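Local coordinates for protein cysteine S-methyltransferase NleE (Escherichia coli O157:H7, PDB 4R29) that probably methylates a zinc-finger cysteine of the host proteins TAB2 and TAB3, using S-adenosylmethionine, and so blocks NF-kappa-B activation, at residues V63-K66 and A67-S71. The protein carries 1 engineered substitution. Residues are numbered along the deposited sequence; the frame is centred on the assembly and turned at random.
Sequences VNEK and ARRFS
Val63 to Lys66 and Ala67 to Phe70 are joined by four successive i to i+4 backbone hydrogen bonds of an alpha helix, running from Ala67 N to Val63 O (3.1 Å) through to Phe70 N to Lys66 O (2.8 Å). On this surface helix, residues 59-76, the side chains add an i to i+3 salt bridge between Glu65 and Arg68. Arg68 bends at chi3 (-57°), which folds its guanidinium back over the preceding turn, where Asn64 O sits 3.5 Å above the centre of one face. Glu65 OE1 comes instead to the edge of the group, near its plane, and takes a bond from Arg68 NH2 at 2.7 Å and a weak one from Arg68 NE. Glu60, two turns before Arg68 on the same helix, supplies a second carboxylate to Arg68 NH2. Arg69 runs alongside Glu65, but its guanidinium goes on to a salt bridge with Asp121, while Lys66 pairs with Glu127. The Asp121 and Glu127 salt bridges, with Phe70 packing on Ala124, join the helix to helix 120-125 and the loop after it, away from the S-adenosylmethionine pocket. Glu65 meets Arg69 through the arginine's methylenes rather than its N-H groups, its carboxylate OE2 lying 3.7 Å from Arg69 CD.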
loop_
_atom_site.group_PDB
_atom_site.type_symbol
_atom_site.label_atom_id
_atom_site.label_comp_id
_atom_site.label_asym_id
_atom_site.label_seq_id
_atom_site.Cartn_x
_atom_site.Cartn_y
_atom_site.Cartn_z
ATOM N N VAL A 63 -6.624 12.777 -15.390
ATOM C CA VAL A 63 -6.725 14.154 -14.905
ATOM C C VAL A 63 -8.026 14.428 -14.149
ATOM O O VAL A 63 -7.996 14.840 -12.993
ATOM C CB VAL A 63 -6.573 15.180 -16.047
ATOM C CG1 VAL A 63 -6.817 16.594 -15.523
ATOM C CG2 VAL A 63 -5.191 15.077 -16.684
ATOM N N ASN A 64 -9.166 14.190 -14.789
ATOM C CA ASN A 64 -10.444 14.488 -14.147
ATOM C C ASN A 64 -10.797 13.521 -13.020
ATOM O O ASN A 64 -11.454 13.901 -12.044
ATOM C CB ASN A 64 -11.585 14.555 -15.167
ATOM C CG ASN A 64 -11.397 15.671 -16.181
ATOM O OD1 ASN A 64 -11.905 15.593 -17.302
ATOM N ND2 ASN A 64 -10.652 16.710 -15.799
ATOM N N GLU A 65 -10.386 12.266 -13.159
ATOM C CA GLU A 65 -10.619 11.303 -12.098
ATOM C C GLU A 65 -9.772 11.708 -10.898
ATOM O O GLU A 65 -10.260 11.740 -9.771
ATOM C CB GLU A 65 -10.277 9.885 -12.549
ATOM C CG GLU A 65 -10.511 8.806 -11.492
ATOM C CD GLU A 65 -11.966 8.683 -11.063
ATOM O OE1 GLU A 65 -12.804 9.491 -11.530
ATOM O OE2 GLU A 65 -12.272 7.773 -10.251
ATOM N N LYS A 66 -8.509 12.042 -11.138
ATOM C CA LYS A 66 -7.639 12.421 -10.039
ATOM C C LYS A 66 -8.187 13.622 -9.266
ATOM O O LYS A 66 -8.179 13.631 -8.036
ATOM C CB LYS A 66 -6.216 12.722 -10.511
ATOM C CG LYS A 66 -5.283 13.087 -9.353
ATOM C CD LYS A 66 -3.912 13.508 -9.838
ATOM C CE LYS A 66 -3.334 14.622 -8.956
ATOM N NZ LYS A 66 -2.098 15.236 -9.536
ATOM N N ALA A 67 -8.656 14.634 -9.986
ATOM C CA ALA A 67 -9.171 15.832 -9.332
ATOM C C ALA A 67 -10.391 15.500 -8.494
ATOM O O ALA A 67 -10.517 15.998 -7.378
ATOM C CB ALA A 67 -9.486 16.919 -10.348
ATOM N N ARG A 68 -11.285 14.657 -9.021
ATOM C CA ARG A 68 -12.464 14.223 -8.257
ATOM C C ARG A 68 -12.078 13.435 -6.996
ATOM O O ARG A 68 -12.603 13.671 -5.908
ATOM C CB ARG A 68 -13.421 13.380 -9.113
ATOM C CG ARG A 68 -14.322 14.183 -10.057
ATOM C CD ARG A 68 -15.353 13.290 -10.762
ATOM N NE ARG A 68 -14.722 12.199 -11.508
ATOM C CZ ARG A 68 -14.453 12.234 -12.812
ATOM N NH1 ARG A 68 -14.768 13.305 -13.530
ATOM N NH2 ARG A 68 -13.867 11.196 -13.402
ATOM N N ARG A 69 -11.164 12.491 -7.141
ATOM C CA ARG A 69 -10.723 11.717 -5.995
ATOM C C ARG A 69 -10.010 12.611 -4.970
ATOM O O ARG A 69 -10.185 12.442 -3.762
ATOM C CB ARG A 69 -9.838 10.568 -6.460
ATOM C CG ARG A 69 -10.555 9.635 -7.424
ATOM C CD ARG A 69 -11.761 8.967 -6.760
ATOM N NE ARG A 69 -11.332 7.897 -5.864
ATOM C CZ ARG A 69 -12.099 7.348 -4.933
ATOM N NH1 ARG A 69 -13.341 7.766 -4.764
ATOM N NH2 ARG A 69 -11.625 6.377 -4.173
ATOM N N PHE A 70 -9.248 13.582 -5.462
ATOM C CA PHE A 70 -8.495 14.488 -4.591
ATOM C C PHE A 70 -9.423 15.350 -3.729
ATOM O O PHE A 70 -9.156 15.570 -2.545
ATOM C CB PHE A 70 -7.531 15.355 -5.404
ATOM C CG PHE A 70 -6.598 16.190 -4.567
ATOM C CD1 PHE A 70 -5.865 15.619 -3.528
ATOM C CD2 PHE A 70 -6.426 17.546 -4.839
ATOM C CE1 PHE A 70 -4.973 16.392 -2.759
ATOM C CE2 PHE A 70 -5.557 18.322 -4.081
ATOM C CZ PHE A 70 -4.825 17.743 -3.037
ATOM N N SER A 71 -10.526 15.807 -4.318
ATOM C CA SER A 71 -11.531 16.557 -3.568
ATOM C C SER A 71 -12.109 15.696 -2.470
ATOM O O SER A 71 -12.255 16.135 -1.329
ATOM C CB SER A 71 -12.667 17.005 -4.485
ATOM O OG SER A 71 -12.196 17.981 -5.387
#